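Local coordinates for SusD superfamily protein (Bacteroides fragilis NCTC 9343, PDB 3NQP) that probably binds glycans at the outer membrane of the cell, as a SusD-family partner in polysaccharide capture and uptake, at residues A38-H42 / T43-G47; V82-F85 / G86-F89; E111-N114 / F115-E119. One frame throughout, in Å; residues are numbered along the deposited sequence.

Contact 1 (A38-H42 / T43-G47); sequences AAWQH and TITFG
Trp40 with Ile44, and Gln41 with Phe46, carry the packing within helix 39-48, and both pairs lay an aliphatic carbon over an aromatic face. In the first, one turn apart, Ile44 CG1 sits 3.7 Å from the centroid of the six-membered ring of Trp40, only 9° off its normal, a nearly vertical CH-pi contact. In the second, five residues apart, Gln41 CG stands over the Phe46 face, offset toward CZ, 3.6 Å from that atom, and the amide beyond it stacks on that ring with the planes 17° apart. An extended chain, CG anti to the backbone N (chi1 178°), carries the amide out over the CZ end of the ring, and a hydrogen bond from NE2 to Gly86 O holds it there.

Among the polar links, one water lies in the plane of the Trp40 ring at its edge, accepting from NE1 at 3.0 Å and meeting Thr45 OG1 at 2.8 Å. His42 turns to another helix, where its ND1 is hydrogen-bonded to Asp130.

The backbone bonds change spacing midway. Thr43 N reaches Ala39 O in the alpha pattern, whereas Trp40 O takes both Ile44 N at 2.7 Å and Thr45 N at 3.2 Å, from opposite faces of its carbonyl plane. Phe46 N then bonds to Gln41 O at 2.8 Å. The i to i+5 bonds of Thr45 N and Phe46 N mark a pi-type turn inside an alpha helix, and the Gln41-Phe46 stack shares that spacing.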
loop_
_atom_site.group_PDB
_atom_site.type_symbol
_atom_site.label_atom_id
_atom_site.label_comp_id
_atom_site.label_asym_id
_atom_site.label_seq_id
_atom_site.Cartn_x
_atom_site.Cartn_y
_atom_site.Cartn_z
ATOM N N ALA A 38 -1.515 10.967 6.298
ATOM C CA ALA A 38 -1.736 10.609 4.866
ATOM C C ALA A 38 -1.722 9.116 4.583
ATOM O O ALA A 38 -1.872 8.698 3.417
ATOM C CB ALA A 38 -0.701 11.300 4.001
ATOM N N ALA A 39 -1.594 8.288 5.621
ATOM C CA ALA A 39 -1.458 6.847 5.424
ATOM C C ALA A 39 -2.714 6.181 4.836
ATOM O O ALA A 39 -2.614 5.282 3.996
ATOM C CB ALA A 39 -1.069 6.159 6.719
ATOM N N TRP A 40 -3.889 6.608 5.261
ATOM C CA TRP A 40 -5.114 6.005 4.716
ATOM C C TRP A 40 -5.170 6.303 3.227
ATOM O O TRP A 40 -5.439 5.423 2.412
ATOM C CB TRP A 40 -6.343 6.560 5.425
ATOM C CG TRP A 40 -7.633 6.008 4.921
ATOM C CD1 TRP A 40 -8.389 6.513 3.898
ATOM C CD2 TRP A 40 -8.345 4.864 5.420
ATOM N NE1 TRP A 40 -9.515 5.771 3.733
ATOM C CE2 TRP A 40 -9.520 4.746 4.648
ATOM C CE3 TRP A 40 -8.100 3.939 6.423
ATOM C CZ2 TRP A 40 -10.447 3.746 4.864
ATOM C CZ3 TRP A 40 -9.027 2.938 6.661
ATOM C CH2 TRP A 40 -10.184 2.847 5.885
ATOM N N GLN A 41 -4.881 7.542 2.843
ATOM C CA GLN A 41 -4.931 7.861 1.420
ATOM C C GLN A 41 -3.905 7.051 0.622
ATOM O O GLN A 41 -4.179 6.634 -0.518
ATOM C CB GLN A 41 -4.704 9.362 1.194
ATOM C CG GLN A 41 -4.692 9.749 -0.216
ATOM C CD GLN A 41 -4.699 11.242 -0.369
ATOM O OE1 GLN A 41 -5.761 11.841 -0.606
ATOM N NE2 GLN A 41 -3.512 11.870 -0.219
ATOM N N HIS A 42 -2.707 6.903 1.180
ATOM C CA HIS A 42 -1.624 6.212 0.489
ATOM C C HIS A 42 -1.980 4.729 0.255
ATOM O O HIS A 42 -1.826 4.187 -0.859
ATOM C CB HIS A 42 -0.308 6.349 1.256
ATOM C CG HIS A 42 0.744 5.404 0.793
ATOM N ND1 HIS A 42 1.466 5.608 -0.360
ATOM C CD2 HIS A 42 1.169 4.220 1.300
ATOM C CE1 HIS A 42 2.299 4.594 -0.543
ATOM N NE2 HIS A 42 2.124 3.725 0.443
ATOM N N THR A 43 -2.450 4.076 1.312
ATOM C CA THR A 43 -2.646 2.653 1.316
ATOM C C THR A 43 -4.028 2.315 0.752
ATOM O O THR A 43 -4.151 1.505 -0.195
ATOM C CB THR A 43 -2.481 2.096 2.743
ATOM O OG1 THR A 43 -1.097 2.204 3.130
ATOM C CG2 THR A 43 -2.980 0.661 2.855
ATOM N N ILE A 44 -5.056 2.948 1.282
ATOM C CA ILE A 44 -6.443 2.561 0.907
ATOM C C ILE A 44 -6.883 3.341 -0.358
ATOM O O ILE A 44 -7.131 2.742 -1.397
ATOM C CB ILE A 44 -7.447 2.759 2.009
ATOM C CG1 ILE A 44 -7.043 1.999 3.303
ATOM C CG2 ILE A 44 -8.847 2.346 1.526
ATOM C CD1 ILE A 44 -7.012 0.467 3.240
ATOM N N THR A 45 -6.971 4.660 -0.306
ATOM C CA THR A 45 -7.505 5.417 -1.458
ATOM C C THR A 45 -6.730 5.163 -2.749
ATOM O O THR A 45 -7.332 4.808 -3.760
ATOM C CB THR A 45 -7.639 6.928 -1.157
ATOM O OG1 THR A 45 -8.204 7.045 0.153
ATOM C CG2 THR A 45 -8.520 7.646 -2.216
ATOM N N PHE A 46 -5.414 5.282 -2.675
ATOM C CA PHE A 46 -4.532 5.147 -3.834
ATOM C C PHE A 46 -4.192 3.653 -4.133
ATOM O O PHE A 46 -4.271 3.210 -5.263
ATOM C CB PHE A 46 -3.235 5.879 -3.579
ATOM C CG PHE A 46 -3.327 7.379 -3.544
ATOM C CD1 PHE A 46 -4.393 8.088 -4.106
ATOM C CD2 PHE A 46 -2.262 8.103 -3.050
ATOM C CE1 PHE A 46 -4.393 9.499 -4.104
ATOM C CE2 PHE A 46 -2.257 9.529 -3.071
ATOM C CZ PHE A 46 -3.342 10.212 -3.570
ATOM N N GLY A 47 -3.866 2.881 -3.101
ATOM C CA GLY A 47 -3.329 1.538 -3.290
ATOM C C GLY A 47 -4.365 0.455 -3.498
ATOM O O GLY A 47 -4.086 -0.511 -4.208
HETATM O O HOH W 1 -10.828 6.652 1.164
#

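Contact 2 (V82-F85 / G86-F89); sequences VSKF and GDLF
Phe89 turns the edge of its ring to the face of Phe85 in an offset edge-to-face pair, with centroids 5.8 Å apart and planes at 84°. The leading atom is Phe89 CE2, which lies 3.9 Å from Phe85 CB and equally close to CG, at the root of the Phe85 ring and not over its centre, and the two side chains cross at a slant. A chi1 of -77° sets the Phe89 ring back beside its own backbone N, where CE2 can meet Phe85 CB. Each ring has a further partner: Phe85 meets Tyr135 edge-to-face, and Arg141 makes a cation-pi contact with Phe89.

The backbone coils tightly here, with positive phi at four successive residues, Lys84 to Asp87. This is a left-handed turn in the loop that leads into helix 89-102. Gly86 N bonds to Ser83 O at 2.9 Å and Asp87 N to Lys84 O at 2.8 Å, each donor standing well above the carbonyl plane of its acceptor. A water donates to Lys84 O and accepts from Phe89 N at 3.1 Å, joining the turn to the first residue of the helix.

Val82, which also packs on Gln41 and Thr45 of helix 39-48, places CG2 against the Gly86 backbone, 3.7 Å from N. The side chains of Lys84 and Asp87 are exposed; NZ and OD2 stay 5.3 Å apart, too far for a salt bridge, although the opposite charges may attract weakly.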
loop_
_atom_site.group_PDB
_atom_site.type_symbol
_atom_site.label_atom_id
_atom_site.label_comp_id
_atom_site.label_asym_id
_atom_site.label_seq_id
_atom_site.Cartn_x
_atom_site.Cartn_y
_atom_site.Cartn_z
ATOM N N VAL A 82 -10.052 12.155 -5.071
ATOM C CA VAL A 82 -9.521 13.052 -4.050
ATOM C C VAL A 82 -9.492 14.453 -4.626
ATOM O O VAL A 82 -9.563 14.609 -5.845
ATOM C CB VAL A 82 -8.093 12.644 -3.589
ATOM C CG1 VAL A 82 -8.096 11.180 -3.027
ATOM C CG2 VAL A 82 -7.029 12.835 -4.693
ATOM N N SER A 83 -9.383 15.451 -3.750
ATOM C CA SER A 83 -9.258 16.842 -4.148
ATOM C C SER A 83 -7.861 17.308 -3.881
ATOM O O SER A 83 -7.140 16.690 -3.104
ATOM C CB SER A 83 -10.175 17.727 -3.298
ATOM O OG SER A 83 -11.507 17.271 -3.425
ATOM N N LYS A 84 -7.507 18.433 -4.510
ATOM C CA LYS A 84 -6.305 19.181 -4.225
ATOM C C LYS A 84 -5.041 18.352 -4.313
ATOM O O LYS A 84 -4.175 18.471 -3.428
ATOM C CB LYS A 84 -6.383 19.856 -2.834
ATOM C CG LYS A 84 -7.596 20.751 -2.626
ATOM C CD LYS A 84 -7.528 21.619 -1.334
ATOM C CE LYS A 84 -7.938 20.818 -0.069
ATOM N NZ LYS A 84 -9.255 20.045 -0.124
ATOM N N PHE A 85 -4.907 17.561 -5.388
ATOM C CA PHE A 85 -3.740 16.665 -5.544
ATOM C C PHE A 85 -3.501 15.811 -4.291
ATOM O O PHE A 85 -2.371 15.561 -3.879
ATOM C CB PHE A 85 -2.472 17.465 -5.872
ATOM C CG PHE A 85 -2.438 18.010 -7.257
ATOM C CD1 PHE A 85 -2.151 17.193 -8.326
ATOM C CD2 PHE A 85 -2.656 19.376 -7.489
ATOM C CE1 PHE A 85 -2.080 17.686 -9.588
ATOM C CE2 PHE A 85 -2.589 19.885 -8.755
ATOM C CZ PHE A 85 -2.314 19.052 -9.815
ATOM N N GLY A 86 -4.584 15.405 -3.648
ATOM C CA GLY A 86 -4.495 14.590 -2.457
ATOM C C GLY A 86 -3.982 15.338 -1.225
ATOM O O GLY A 86 -3.512 14.723 -0.288
ATOM N N ASP A 87 -3.994 16.667 -1.285
ATOM C CA ASP A 87 -3.552 17.552 -0.206
ATOM C C ASP A 87 -2.130 17.225 0.241
ATOM O O ASP A 87 -1.809 17.331 1.412
ATOM C CB ASP A 87 -4.541 17.462 0.972
ATOM C CG ASP A 87 -4.580 18.748 1.827
ATOM O OD1 ASP A 87 -4.108 19.813 1.388
ATOM O OD2 ASP A 87 -5.114 18.690 2.943
ATOM N N LEU A 88 -1.281 16.775 -0.673
ATOM C CA LEU A 88 0.084 16.459 -0.298
ATOM C C LEU A 88 1.084 17.619 -0.378
ATOM O O LEU A 88 2.205 17.503 0.174
ATOM C CB LEU A 88 0.621 15.277 -1.084
ATOM C CG LEU A 88 -0.173 13.963 -0.921
ATOM C CD1 LEU A 88 0.437 12.844 -1.768
ATOM C CD2 LEU A 88 -0.248 13.556 0.524
ATOM N N PHE A 89 0.750 18.711 -1.049
ATOM C CA PHE A 89 1.766 19.769 -1.233
ATOM C C PHE A 89 2.080 20.519 0.062
ATOM O O PHE A 89 3.208 21.017 0.225
ATOM C CB PHE A 89 1.432 20.734 -2.396
ATOM C CG PHE A 89 1.731 20.144 -3.743
ATOM C CD1 PHE A 89 3.046 19.949 -4.150
ATOM C CD2 PHE A 89 0.713 19.731 -4.564
ATOM C CE1 PHE A 89 3.332 19.390 -5.362
ATOM C CE2 PHE A 89 0.994 19.147 -5.765
ATOM C CZ PHE A 89 2.300 18.991 -6.185
HETATM O O HOH W 2 -1.946 19.587 -2.313
#

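Contact 3 (E111-N114 / F115-E119); sequences EMKN and FYLGE
The first regular turns of helix 110-135 include a Met-aromatic contact between Met112, present as selenomethionine, and Tyr116. The two side chains run alongside each other in the same direction. Met112 CG does the closest touching, lying over the Tyr116 face, offset toward the rim, 3.5 Å from CE2, while SE stands obliquely to the ring, 4.5 Å from its centroid and 45° off the normal. Met112 runs out with CG anti to the backbone N (chi1 -180°) and bends only at its last torsion, and Tyr116 has its ring folded back beside the preceding turn.

A quieter pair lies next to it, Lys113 CG resting 3.8 Å from Leu117 CD1 with both chains again pointing the same way. Beneath them four successive i to i+4 bonds hold the pitch, from Phe115 N to Glu111 O through to Gly118 N to Asn114 O; that of Tyr116 N to Met112 O is nearly straight, with an angle of 169° at the hydrogen.

Helix 21-37 receives Met112 and the Tyr116 hydroxyl, which is hydrogen-bonded to Thr25. Phe115 meets Phe181 of helix 163-181 edge-to-face, while Lys113 and Tyr116 pack against helix 89-102.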
loop_
_atom_site.group_PDB
_atom_site.type_symbol
_atom_site.label_atom_id
_atom_site.label_comp_id
_atom_site.label_asym_id
_atom_site.label_seq_id
_atom_site.Cartn_x
_atom_site.Cartn_y
_atom_site.Cartn_z
ATOM N N GLU A 111 26.142 13.477 12.304
ATOM C CA GLU A 111 25.376 12.209 12.270
ATOM C C GLU A 111 23.871 12.424 12.298
ATOM O O GLU A 111 23.160 11.845 11.500
ATOM C CB GLU A 111 25.743 11.282 13.436
ATOM C CG GLU A 111 27.095 10.563 13.225
ATOM C CD GLU A 111 28.279 11.495 13.441
ATOM O OE1 GLU A 111 28.141 12.486 14.193
ATOM O OE2 GLU A 111 29.341 11.221 12.895
HETATM N N MSE A 112 23.389 13.270 13.210
HETATM C CA MSE A 112 21.966 13.527 13.301
HETATM C C MSE A 112 21.470 14.335 12.109
HETATM O O MSE A 112 20.407 14.050 11.574
HETATM C CB MSE A 112 21.618 14.248 14.607
HETATM C CG MSE A 112 20.108 14.544 14.758
HETATM SE SE MSE A 112 19.679 15.299 16.473
HETATM C CE MSE A 112 19.890 13.799 17.652
ATOM N N LYS A 113 22.230 15.342 11.706
ATOM C CA LYS A 113 21.865 16.130 10.526
ATOM C C LYS A 113 21.712 15.206 9.289
ATOM O O LYS A 113 20.737 15.307 8.549
ATOM C CB LYS A 113 22.903 17.209 10.268
ATOM C CG LYS A 113 22.636 18.080 9.058
ATOM C CD LYS A 113 23.878 18.815 8.598
ATOM C CE LYS A 113 24.239 19.964 9.457
ATOM N NZ LYS A 113 25.341 20.810 8.858
ATOM N N ASN A 114 22.700 14.344 9.067
ATOM C CA ASN A 114 22.715 13.477 7.910
ATOM C C ASN A 114 21.561 12.456 8.011
ATOM O O ASN A 114 20.932 12.142 7.009
ATOM C CB ASN A 114 24.052 12.753 7.787
ATOM C CG ASN A 114 25.168 13.651 7.347
ATOM O OD1 ASN A 114 24.934 14.745 6.829
ATOM N ND2 ASN A 114 26.389 13.193 7.544
ATOM N N PHE A 115 21.291 11.954 9.219
ATOM C CA PHE A 115 20.179 11.002 9.390
ATOM C C PHE A 115 18.847 11.644 9.063
ATOM O O PHE A 115 18.036 11.077 8.333
ATOM C CB PHE A 115 20.133 10.398 10.789
ATOM C CG PHE A 115 19.221 9.210 10.860
ATOM C CD1 PHE A 115 19.669 7.977 10.442
ATOM C CD2 PHE A 115 17.909 9.343 11.254
ATOM C CE1 PHE A 115 18.831 6.893 10.460
ATOM C CE2 PHE A 115 17.066 8.236 11.259
ATOM C CZ PHE A 115 17.545 7.031 10.875
ATOM N N TYR A 116 18.640 12.846 9.604
ATOM C CA TYR A 116 17.445 13.622 9.360
ATOM C C TYR A 116 17.318 13.994 7.891
ATOM O O TYR A 116 16.237 13.877 7.317
ATOM C CB TYR A 116 17.413 14.877 10.236
ATOM C CG TYR A 116 17.101 14.655 11.713
ATOM C CD1 TYR A 116 16.680 13.418 12.193
ATOM C CD2 TYR A 116 17.213 15.705 12.620
ATOM C CE1 TYR A 116 16.364 13.222 13.541
ATOM C CE2 TYR A 116 16.872 15.533 13.982
ATOM C CZ TYR A 116 16.465 14.288 14.429
ATOM O OH TYR A 116 16.144 14.114 15.736
ATOM N N LEU A 117 18.407 14.406 7.262
ATOM C CA LEU A 117 18.313 14.783 5.841
ATOM C C LEU A 117 18.030 13.514 4.984
ATOM O O LEU A 117 17.223 13.548 4.068
ATOM C CB LEU A 117 19.541 15.568 5.380
ATOM C CG LEU A 117 19.581 16.992 5.945
ATOM C CD1 LEU A 117 20.901 17.679 5.654
ATOM C CD2 LEU A 117 18.356 17.811 5.456
ATOM N N GLY A 118 18.618 12.376 5.338
ATOM C CA GLY A 118 18.291 11.131 4.678
ATOM C C GLY A 118 16.800 10.870 4.759
ATOM O O GLY A 118 16.165 10.450 3.786
ATOM N N GLU A 119 16.218 11.143 5.914
ATOM C CA GLU A 119 14.798 10.832 6.112
ATOM C C GLU A 119 13.975 11.765 5.220
ATOM O O GLU A 119 13.052 11.311 4.535
ATOM C CB GLU A 119 14.369 10.974 7.569
ATOM C CG GLU A 119 14.931 9.901 8.481
ATOM C CD GLU A 119 14.410 9.975 9.899
ATOM O OE1 GLU A 119 14.456 11.059 10.471
ATOM O OE2 GLU A 119 13.972 8.932 10.472
#

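Contact 1 is buried near the middle of the chain, whereas contacts 2 and 3 are partly buried, their centres about 18 and 25 Å from the chain centre. Helix 110-135 ties them together: contact 3 is part of it, and side chains from both other contacts pack against its later turns. Contacts 1 and 2 also touch directly, Val82 CG1 packing against Thr45 CG2 at 3.7 Å. Aromatic rings recur, but differently used: CH-pi and amide stacking on the widened helix of contact 1, an edge-to-face pair beside exposed charged side chains in the left-handed loop of contact 2, a selenium-aromatic contact on the regular helix of contact 3. Bridging waters serve the two irregular contacts.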